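Local atomic coordinates of SIS domain protein (PDB entry 3FXA), a protein that probably binds a phosphosugar and may isomerise it. Residues Glu32-Thr37 / Asp168-Cys173; Gly124-Glu127 / Ile133-Glu136; Phe141-Ser146 / Thr160-Ala165. One frame throughout, in Å; residues are numbered along the deposited sequence.

Contact 1. Residues Glu32-Thr37 / Asp168-Cys173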
ATOM      1  N   GLU A  32      -5.677  -9.130  31.728  1.00 16.22           N
ATOM      2  CA  GLU A  32      -4.632 -10.132  31.496  1.00 17.28           C
ATOM      3  C   GLU A  32      -4.062  -9.964  30.080  1.00 16.36           C
ATOM      4  O   GLU A  32      -2.834  -9.854  29.900  1.00 15.99           O
ATOM      5  CB  GLU A  32      -5.148 -11.563  31.764  1.00 17.48           C
ATOM      6  CG  GLU A  32      -5.216 -11.888  33.266  1.00 26.57           C
ATOM      7  CD  GLU A  32      -5.649 -13.322  33.549  1.00 33.82           C
ATOM      8  OE1 GLU A  32      -6.668 -13.767  32.975  1.00 36.79           O
ATOM      9  OE2 GLU A  32      -4.981 -13.994  34.366  1.00 40.81           O
ATOM     10  N   ALA A  33      -4.934  -9.879  29.078  1.00 17.06           N
ATOM     11  CA  ALA A  33      -4.466  -9.713  27.673  1.00 16.16           C
ATOM     12  C   ALA A  33      -3.696  -8.418  27.438  1.00 15.55           C
ATOM     13  O   ALA A  33      -2.706  -8.408  26.737  1.00 17.21           O
ATOM     14  CB  ALA A  33      -5.620  -9.833  26.689  1.00 16.85           C
ATOM     15  N   LEU A  34      -4.159  -7.313  28.030  1.00 15.24           N
ATOM     16  CA  LEU A  34      -3.482  -6.009  27.914  1.00 16.08           C
ATOM     17  C   LEU A  34      -2.037  -6.078  28.420  1.00 15.86           C
ATOM     18  O   LEU A  34      -1.078  -5.668  27.734  1.00 15.90           O
ATOM     19  CB  LEU A  34      -4.278  -4.934  28.679  1.00 13.44           C
ATOM     20  CG  LEU A  34      -5.625  -4.547  28.049  1.00 14.50           C
ATOM     21  CD1 LEU A  34      -6.597  -3.879  29.037  1.00 17.95           C
ATOM     22  CD2 LEU A  34      -5.421  -3.617  26.846  1.00 14.66           C
ATOM     23  N   VAL A  35      -1.871  -6.647  29.606  1.00 16.39           N
ATOM     24  CA  VAL A  35      -0.544  -6.767  30.212  1.00 15.82           C
ATOM     25  C   VAL A  35       0.358  -7.736  29.436  1.00 16.70           C
ATOM     26  O   VAL A  35       1.515  -7.396  29.127  1.00 17.38           O
ATOM     27  CB  VAL A  35      -0.651  -7.162  31.696  1.00 13.89           C
ATOM     28  CG1 VAL A  35       0.741  -7.495  32.259  1.00 17.21           C
ATOM     29  CG2 VAL A  35      -1.351  -6.012  32.471  1.00 18.32           C
ATOM     30  N   LYS A  36      -0.197  -8.903  29.085  1.00 16.33           N
ATOM     31  CA  LYS A  36       0.546  -9.927  28.334  1.00 17.42           C
ATOM     32  C   LYS A  36       0.991  -9.379  26.983  1.00 16.97           C
ATOM     33  O   LYS A  36       2.138  -9.600  26.565  1.00 16.75           O
ATOM     34  CB  LYS A  36      -0.244 -11.228  28.148  1.00 18.36           C
ATOM     35  CG  LYS A  36      -0.330 -12.152  29.354  1.00 25.46           C
ATOM     36  CD  LYS A  36      -0.671 -13.576  28.861  1.00 32.59           C
ATOM     37  CE  LYS A  36      -0.833 -14.584  29.988  1.00 34.98           C
ATOM     38  NZ  LYS A  36      -0.959 -15.976  29.450  1.00 38.80           N
ATOM     39  N   THR A  37       0.120  -8.598  26.337  1.00 17.06           N
ATOM     40  CA  THR A  37       0.455  -7.995  25.046  1.00 16.00           C
ATOM     41  C   THR A  37       1.608  -6.993  25.183  1.00 15.26           C
ATOM     42  O   THR A  37       2.514  -6.992  24.354  1.00 15.13           O
ATOM     43  CB  THR A  37      -0.811  -7.380  24.388  1.00 16.73           C
ATOM     44  OG1 THR A  37      -1.793  -8.427  24.230  1.00 17.14           O
ATOM     45  CG2 THR A  37      -0.520  -6.726  23.049  1.00 15.15           C
ATOM     46  N   ASP A 168      -3.290   1.898  20.751  1.00 12.92           N
ATOM     47  CA  ASP A 168      -2.662   3.191  21.073  1.00 11.89           C
ATOM     48  C   ASP A 168      -2.198   3.143  22.537  1.00 11.41           C
ATOM     49  O   ASP A 168      -1.097   3.542  22.834  1.00 13.74           O
ATOM     50  CB  ASP A 168      -3.627   4.388  20.854  1.00 13.65           C
ATOM     51  CG  ASP A 168      -3.808   4.755  19.388  1.00 14.62           C
ATOM     52  OD1 ASP A 168      -2.963   4.394  18.560  1.00 15.71           O
ATOM     53  OD2 ASP A 168      -4.807   5.446  19.062  1.00 14.18           O
ATOM     54  N   ALA A 169      -3.050   2.601  23.407  1.00 13.26           N
ATOM     55  CA  ALA A 169      -2.747   2.479  24.846  1.00 14.27           C
ATOM     56  C   ALA A 169      -1.583   1.516  25.056  1.00 13.64           C
ATOM     57  O   ALA A 169      -0.654   1.817  25.802  1.00 13.98           O
ATOM     58  CB  ALA A 169      -3.978   2.052  25.643  1.00 15.40           C
ATOM     59  N   VAL A 170      -1.625   0.372  24.384  1.00 14.20           N
ATOM     60  CA  VAL A 170      -0.520  -0.585  24.442  1.00 13.50           C
ATOM     61  C   VAL A 170       0.784   0.107  24.045  1.00 11.72           C
ATOM     62  O   VAL A 170       1.801   0.030  24.784  1.00 12.93           O
ATOM     63  CB  VAL A 170      -0.816  -1.840  23.562  1.00 14.13           C
ATOM     64  CG1 VAL A 170       0.435  -2.719  23.353  1.00 13.02           C
ATOM     65  CG2 VAL A 170      -1.969  -2.614  24.145  1.00 13.54           C
ATOM     66  N   ILE A 171       0.747   0.842  22.929  1.00 12.67           N
ATOM     67  CA  ILE A 171       1.920   1.515  22.391  1.00 13.75           C
ATOM     68  C   ILE A 171       2.480   2.622  23.277  1.00 13.48           C
ATOM     69  O   ILE A 171       3.691   2.687  23.514  1.00 13.28           O
ATOM     70  CB  ILE A 171       1.632   1.952  20.919  1.00 15.09           C
ATOM     71  CG1 ILE A 171       1.575   0.702  20.043  1.00 14.27           C
ATOM     72  CG2 ILE A 171       2.657   2.934  20.407  1.00 12.86           C
ATOM     73  CD1 ILE A 171       1.025   0.964  18.666  1.00 11.78           C
ATOM     74  N   VAL A 172       1.594   3.481  23.779  1.00 13.04           N
ATOM     75  CA  VAL A 172       1.974   4.553  24.695  1.00 13.92           C
ATOM     76  C   VAL A 172       2.583   3.923  25.958  1.00 13.19           C
ATOM     77  O   VAL A 172       3.636   4.380  26.417  1.00 13.95           O
ATOM     78  CB  VAL A 172       0.786   5.459  25.045  1.00 12.60           C
ATOM     79  CG1 VAL A 172       1.148   6.416  26.174  1.00 13.08           C
ATOM     80  CG2 VAL A 172       0.327   6.265  23.821  1.00 12.05           C
ATOM     81  N   CYS A 173       1.939   2.870  26.477  1.00 13.67           N
ATOM     82  CA  CYS A 173       2.456   2.133  27.640  1.00 13.09           C
ATOM     83  C   CYS A 173       3.863   1.585  27.379  1.00 12.93           C
ATOM     84  O   CYS A 173       4.746   1.722  28.249  1.00 13.64           O
ATOM     85  CB  CYS A 173       1.518   1.036  28.086  1.00 13.38           C
ATOM     86  SG  CYS A 173       2.037   0.380  29.654  1.00 16.41           S
TER
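Val-170 lies between Leu-34 and Thr-37 where two helices, 31-43 and 157-177, meet on one face of the parallel sheet of the SIS domain, an alpha/beta fold with strands at its centre and helices against them. The nearest CA atoms are those of Leu-34 and Val-170, 7.1 Å apart, and just 124 Å² is buried between the two segments.

The direct contact is apolar and made by methyl groups. Val-170 points its CB toward helix 31-43 and divides its two branches between two partners. Val-170 CG1, set anti to the backbone N (chi1 168°), lies 4.1 Å from Thr-37 CG2, the two side chains crossing at about a right angle. The other branch, Val-170 CG2, faces Leu-34 CD2 at 4.5 Å, a looser approach made by the far end of the leucine, whose CB does not itself point at the opposing helix.

All three residues are buried, and two further groups pack on these side chains. Phe-141 of strand 139-142 meets the side chains of Leu-34 and Thr-37 on the side of the sheet, and Trp-15 of the second subunit packs on Leu-34 and Ala-169, which places the contact near a subunit interface.

The hydroxyl of Thr-37 bonds within its own helix: it turns back to the backbone and leaves the methyl to meet Val-170. Ala-33 O thereby accepts twice, from Thr-37 N at 2.9 Å and from Thr-37 OG1 at 2.7 Å. The two donors arrive from opposite faces of the carbonyl plane, Thr-37 OG1 standing 34° off that plane with a C=O...OG1 angle of 145°.

Contact 2. Residues Gly124-Glu127 / Ile133-Glu136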
ATOM      1  N   GLY A 124      -5.112 -12.605  18.680  1.00 14.35           N
ATOM      2  CA  GLY A 124      -6.371 -12.523  17.947  1.00 13.73           C
ATOM      3  C   GLY A 124      -7.212 -11.381  18.485  1.00 14.28           C
ATOM      4  O   GLY A 124      -7.668 -11.452  19.634  1.00 13.97           O
ATOM      5  N   VAL A 125      -7.431 -10.362  17.657  1.00 14.89           N
ATOM      6  CA  VAL A 125      -8.172  -9.149  18.046  1.00 15.49           C
ATOM      7  C   VAL A 125      -9.592  -9.239  17.480  1.00 17.22           C
ATOM      8  O   VAL A 125      -9.821  -8.982  16.297  1.00 17.02           O
ATOM      9  CB  VAL A 125      -7.457  -7.873  17.572  1.00 14.22           C
ATOM     10  CG1 VAL A 125      -8.232  -6.649  18.024  1.00 14.06           C
ATOM     11  CG2 VAL A 125      -6.009  -7.840  18.075  1.00 16.71           C
ATOM     12  N   THR A 126     -10.547  -9.567  18.345  1.00 17.87           N
ATOM     13  CA  THR A 126     -11.916  -9.821  17.925  1.00 17.96           C
ATOM     14  C   THR A 126     -12.920  -9.609  19.060  1.00 18.28           C
ATOM     15  O   THR A 126     -12.528  -9.589  20.230  1.00 20.85           O
ATOM     16  CB  THR A 126     -12.028 -11.278  17.355  1.00 19.31           C
ATOM     17  OG1 THR A 126     -13.364 -11.528  16.903  1.00 20.33           O
ATOM     18  CG2 THR A 126     -11.605 -12.359  18.358  1.00 19.84           C
ATOM     19  N   GLU A 127     -14.191  -9.436  18.707  1.00 18.94           N
ATOM     20  CA  GLU A 127     -15.261  -9.314  19.727  1.00 18.77           C
ATOM     21  C   GLU A 127     -15.747 -10.681  20.201  1.00 19.96           C
ATOM     22  O   GLU A 127     -16.252 -10.804  21.325  1.00 19.90           O
ATOM     23  CB  GLU A 127     -16.475  -8.497  19.204  1.00 18.83           C
ATOM     24  CG  GLU A 127     -17.478  -9.238  18.291  1.00 21.46           C
ATOM     25  CD  GLU A 127     -18.540  -8.348  17.651  1.00 23.86           C
ATOM     26  OE1 GLU A 127     -18.655  -7.135  17.966  1.00 26.18           O
ATOM     27  OE2 GLU A 127     -19.297  -8.888  16.831  1.00 28.63           O
ATOM     28  N   ILE A 133     -10.336 -17.258  15.423  1.00 17.19           N
ATOM     29  CA  ILE A 133      -9.249 -16.333  15.759  1.00 17.02           C
ATOM     30  C   ILE A 133      -9.057 -16.254  17.293  1.00 17.73           C
ATOM     31  O   ILE A 133      -7.935 -16.342  17.768  1.00 17.98           O
ATOM     32  CB  ILE A 133      -9.464 -14.929  15.079  1.00 16.17           C
ATOM     33  CG1 ILE A 133      -9.193 -15.059  13.573  1.00 14.42           C
ATOM     34  CG2 ILE A 133      -8.573 -13.879  15.714  1.00 15.95           C
ATOM     35  CD1 ILE A 133      -9.396 -13.822  12.728  1.00 18.63           C
ATOM     36  N   ALA A 134     -10.155 -16.135  18.040  1.00 19.08           N
ATOM     37  CA  ALA A 134     -10.090 -16.113  19.517  1.00 18.85           C
ATOM     38  C   ALA A 134      -9.586 -17.441  20.090  1.00 19.86           C
ATOM     39  O   ALA A 134      -8.777 -17.443  21.019  1.00 19.28           O
ATOM     40  CB  ALA A 134     -11.457 -15.758  20.128  1.00 19.14           C
ATOM     41  N   LYS A 135     -10.048 -18.557  19.522  1.00 19.32           N
ATOM     42  CA  LYS A 135      -9.685 -19.901  20.012  1.00 19.14           C
ATOM     43  C   LYS A 135      -8.269 -20.354  19.635  1.00 18.23           C
ATOM     44  O   LYS A 135      -7.600 -21.044  20.420  1.00 16.87           O
ATOM     45  CB  LYS A 135     -10.705 -20.946  19.565  1.00 19.15           C
ATOM     46  CG  LYS A 135     -12.066 -20.862  20.258  1.00 22.57           C
ATOM     47  CD  LYS A 135     -12.924 -22.030  19.765  1.00 28.52           C
ATOM     48  CE  LYS A 135     -14.262 -22.121  20.452  1.00 33.06           C
ATOM     49  NZ  LYS A 135     -14.957 -23.390  20.077  1.00 32.71           N
ATOM     50  N   GLU A 136      -7.816 -19.966  18.444  1.00 19.31           N
ATOM     51  CA  GLU A 136      -6.480 -20.318  17.958  1.00 18.97           C
ATOM     52  C   GLU A 136      -5.375 -19.409  18.497  1.00 17.55           C
ATOM     53  O   GLU A 136      -4.208 -19.793  18.490  1.00 17.41           O
ATOM     54  CB  GLU A 136      -6.451 -20.317  16.415  1.00 17.85           C
ATOM     55  CG  GLU A 136      -7.357 -21.393  15.762  1.00 17.88           C
ATOM     56  CD  GLU A 136      -6.920 -22.825  16.039  1.00 24.27           C
ATOM     57  OE1 GLU A 136      -5.724 -23.075  16.277  1.00 26.41           O
ATOM     58  OE2 GLU A 136      -7.794 -23.713  16.023  1.00 27.78           O
TER
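Gly-124 and Ile-133 make the tight end of this contact, in which the short helix 132-136 lies against strand 121-126. Ile-133 CG2 sits 3.4 Å from Gly-124 CA and 4.0 Å from Gly-124 C, so a branched methyl rests directly on the strand backbone. So close an approach is possible because Gly-124 has no side chain on the surface facing the helix; accordingly Gly-124 CA and Ile-133 CA are 5.3 Å apart. In Ile-133, chi1 of -73° sets CG2 anti to the backbone N and directs it at the strand, and the Ile-133 side chain also touches Leu-108 and Leu-109 of helix 106-109.

Two residues along the strand and one along the helix, the fit is easier. Thr-126 points toward the helix and meets it with its methyl: Thr-126 CG2 is 3.8 Å from Ala-134 CB and 4.1 Å from Ala-134 N. The hydroxyl of Thr-126 is used elsewhere. With OG1 anti to the backbone N (chi1 -178°), it is hydrogen-bonded to Lys-101 O and to Asn-128 N, which links Thr-126 to the residues following strand 95-99 and to its own following loop.

Beyond these pairs the segments diverge. Val-125 directs its side chain away from helix 132-136, onto Val-163 and Phe-167 of helix 157-177. Glu-127 also leaves the contact, its OE1 forming a salt bridge with Lys-101, and the exposed side chain of Lys-135 stays clear of the strand segment. The alternation of Gly-124, Val-125 and Thr-126 therefore presents one surface of the strand to the short helix and the other to the long one, as expected for a beta-alpha-beta unit, here strand 121-126, helix 132-136 and strand 139-142, in the doubly covered parallel sheet of a SIS domain.

Contact 3. Residues Phe141-Ser146 / Thr160-Ala165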
ATOM      1  N   PHE A 141      -7.330 -11.237  22.472  1.00 16.48           N
ATOM      2  CA  PHE A 141      -7.364  -9.822  22.833  1.00 15.32           C
ATOM      3  C   PHE A 141      -8.783  -9.326  22.533  1.00 15.80           C
ATOM      4  O   PHE A 141      -9.054  -8.830  21.426  1.00 15.19           O
ATOM      5  CB  PHE A 141      -6.282  -9.065  22.062  1.00 15.71           C
ATOM      6  CG  PHE A 141      -6.031  -7.643  22.555  1.00 12.76           C
ATOM      7  CD1 PHE A 141      -6.939  -6.594  22.287  1.00 16.13           C
ATOM      8  CD2 PHE A 141      -4.842  -7.326  23.210  1.00 15.65           C
ATOM      9  CE1 PHE A 141      -6.690  -5.273  22.717  1.00 17.81           C
ATOM     10  CE2 PHE A 141      -4.571  -6.002  23.652  1.00 17.85           C
ATOM     11  CZ  PHE A 141      -5.489  -4.969  23.402  1.00 15.22           C
ATOM     12  N   PRO A 142      -9.701  -9.465  23.509  1.00 17.24           N
ATOM     13  CA  PRO A 142     -11.076  -9.013  23.285  1.00 17.09           C
ATOM     14  C   PRO A 142     -11.217  -7.496  23.167  1.00 16.99           C
ATOM     15  O   PRO A 142     -10.569  -6.752  23.891  1.00 16.75           O
ATOM     16  CB  PRO A 142     -11.830  -9.505  24.530  1.00 17.35           C
ATOM     17  CG  PRO A 142     -10.755  -9.718  25.549  1.00 18.45           C
ATOM     18  CD  PRO A 142      -9.571 -10.166  24.806  1.00 17.30           C
ATOM     19  N   VAL A 143     -12.044  -7.062  22.230  1.00 16.72           N
ATOM     20  CA  VAL A 143     -12.387  -5.644  22.026  1.00 16.59           C
ATOM     21  C   VAL A 143     -13.767  -5.658  21.369  1.00 16.12           C
ATOM     22  O   VAL A 143     -14.001  -6.463  20.456  1.00 19.12           O
ATOM     23  CB  VAL A 143     -11.362  -4.890  21.140  1.00 16.41           C
ATOM     24  CG1 VAL A 143     -11.005  -5.697  19.900  1.00 24.08           C
ATOM     25  CG2 VAL A 143     -11.861  -3.415  20.771  1.00 18.13           C
ATOM     26  N   SER A 144     -14.686  -4.821  21.846  1.00 16.98           N
ATOM     27  CA  SER A 144     -16.033  -4.784  21.296  1.00 15.79           C
ATOM     28  C   SER A 144     -16.669  -3.440  21.584  1.00 16.76           C
ATOM     29  O   SER A 144     -16.140  -2.673  22.396  1.00 16.66           O
ATOM     30  CB  SER A 144     -16.895  -5.940  21.855  1.00 15.95           C
ATOM     31  OG  SER A 144     -17.205  -5.759  23.237  1.00 15.15           O
ATOM     32  N   VAL A 145     -17.757  -3.172  20.869  1.00 17.64           N
ATOM     33  CA  VAL A 145     -18.570  -1.957  21.008  1.00 18.83           C
ATOM     34  C   VAL A 145     -20.041  -2.373  21.052  1.00 20.37           C
ATOM     35  O   VAL A 145     -20.444  -3.332  20.373  1.00 20.33           O
ATOM     36  CB  VAL A 145     -18.287  -0.961  19.871  1.00 20.93           C
ATOM     37  CG1 VAL A 145     -16.801  -0.561  19.889  1.00 16.48           C
ATOM     38  CG2 VAL A 145     -18.645  -1.540  18.504  1.00 17.58           C
ATOM     39  N   SER A 146     -20.813  -1.674  21.881  1.00 22.29           N
ATOM     40  CA  SER A 146     -22.241  -1.949  22.085  1.00 25.14           C
ATOM     41  C   SER A 146     -23.184  -1.135  21.191  1.00 26.60           C
ATOM     42  O   SER A 146     -24.359  -1.493  21.062  1.00 27.34           O
ATOM     43  CB  SER A 146     -22.598  -1.670  23.547  1.00 24.74           C
ATOM     44  OG  SER A 146     -22.313  -0.324  23.894  1.00 26.62           O
ATOM     45  N   THR A 160     -13.776  -0.015  14.811  1.00 14.75           N
ATOM     46  CA  THR A 160     -12.440   0.306  14.311  1.00 14.86           C
ATOM     47  C   THR A 160     -11.680   1.210  15.277  1.00 13.69           C
ATOM     48  O   THR A 160     -10.513   0.942  15.604  1.00 16.06           O
ATOM     49  CB  THR A 160     -12.524   0.962  12.931  1.00 14.84           C
ATOM     50  OG1 THR A 160     -13.322   0.117  12.077  1.00 14.51           O
ATOM     51  CG2 THR A 160     -11.136   1.161  12.342  1.00 16.98           C
HETATM   52  N   MSE A 161     -12.375   2.244  15.759  1.00 15.34           N
HETATM   53  CA  MSE A 161     -11.804   3.207  16.694  0.50 15.34           C
HETATM   54  C   MSE A 161     -11.420   2.526  18.008  1.00 15.04           C
HETATM   55  O   MSE A 161     -10.340   2.798  18.537  1.00 15.17           O
HETATM   56  CB  MSE A 161     -12.766   4.369  16.952  0.50 14.31           C
HETATM   57  CG  MSE A 161     -12.080   5.549  17.539  0.50 14.45           C
HETATM   58 SE   MSE A 161     -13.122   7.130  17.228  0.38 15.60          SE
HETATM   59  CE  MSE A 161     -13.157   7.132  15.295  0.50 14.80           C
ATOM     60  N   ALA A 162     -12.285   1.628  18.498  1.00 15.06           N
ATOM     61  CA  ALA A 162     -12.028   0.865  19.731  1.00 14.99           C
ATOM     62  C   ALA A 162     -10.754   0.002  19.588  1.00 14.28           C
ATOM     63  O   ALA A 162      -9.904  -0.040  20.486  1.00 15.03           O
ATOM     64  CB  ALA A 162     -13.215  -0.014  20.104  1.00 13.47           C
ATOM     65  N   VAL A 163     -10.607  -0.655  18.443  1.00 14.93           N
ATOM     66  CA  VAL A 163      -9.371  -1.405  18.161  1.00 14.04           C
ATOM     67  C   VAL A 163      -8.125  -0.501  18.112  1.00 13.34           C
ATOM     68  O   VAL A 163      -7.142  -0.806  18.768  1.00 13.19           O
ATOM     69  CB  VAL A 163      -9.454  -2.269  16.867  1.00 13.50           C
ATOM     70  CG1 VAL A 163      -8.127  -2.964  16.612  1.00 17.41           C
ATOM     71  CG2 VAL A 163     -10.555  -3.297  16.964  1.00 15.39           C
ATOM     72  N   ILE A 164      -8.198   0.619  17.393  1.00 11.88           N
ATOM     73  CA  ILE A 164      -7.057   1.525  17.274  1.00 13.77           C
ATOM     74  C   ILE A 164      -6.687   2.044  18.678  1.00 14.16           C
ATOM     75  O   ILE A 164      -5.521   1.968  19.076  1.00 13.66           O
ATOM     76  CB  ILE A 164      -7.329   2.701  16.306  1.00 14.49           C
ATOM     77  CG1 ILE A 164      -7.458   2.187  14.863  1.00 15.82           C
ATOM     78  CG2 ILE A 164      -6.192   3.718  16.395  1.00 16.53           C
ATOM     79  CD1 ILE A 164      -7.872   3.278  13.864  1.00 14.10           C
ATOM     80  N   ALA A 165      -7.684   2.561  19.401  1.00 13.36           N
ATOM     81  CA  ALA A 165      -7.475   3.063  20.769  1.00 14.07           C
ATOM     82  C   ALA A 165      -6.874   2.018  21.700  1.00 12.98           C
ATOM     83  O   ALA A 165      -5.994   2.343  22.523  1.00 13.56           O
ATOM     84  CB  ALA A 165      -8.778   3.564  21.357  1.00 13.87           C
TER
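Thr-160 OG1, in helix 157-177, is hydrogen-bonded to Ala-156 O and to Thr-55 OG1, and the turn of helix that follows offers Ala-162 and Val-163 to Val-143 and Val-145. The side chains that meet across the contact are apolar. Ala-162 CB fits between two valines, 3.7 Å from Val-143 CG2 and 3.6 Å from Val-145 CG1. Both valines point toward the helix while Ser-144 between them points away, the alternation of an extended chain. This chain continues from strand 139-142, the last strand at one edge of the parallel SIS-domain sheet within the subunit, and helix 157-177 packs against it.

Val-143 uses both of its branches. With chi1 at 46°, Val-143 CG2 is anti to the backbone N and reaches Ala-162, also coming within 3.8 Å of Ala-162 C, while Val-143 CG1 meets Val-163 CG2 at 3.8 Å. The side chains of Val-143 and Val-163 cross at about a right angle, and Val-125 of the neighbouring strand touches both. On another side of the same helix the assembly takes over, where Ala-165 O accepts a hydrogen bond from Trp-15 NE1 of the second subunit.

After helices 4-23 and 25-28 comes helix 31-43, whose partner arrives only at 168-173; contact 1 thus closes a loop of 130 residues, and the other two contacts are nested within it. Contact 2 closes a loop of five residues and contact 3, following in series, one of 13. Neighbouring strands 121-126 and 139-142 join these two directly, Phe-141 N lying 2.9 Å from Gly-124 O, a probable hydrogen bond. Contacts 1 and 3 meet at Phe-141, whose CZ is 3.7 Å from Leu-34 CD2. Contact 2 sets helix 132-136 on strand 121-126, contact 3 joins helix 157-177 to the chain continuing strand 139-142, and contact 1 joins that helix to 31-43.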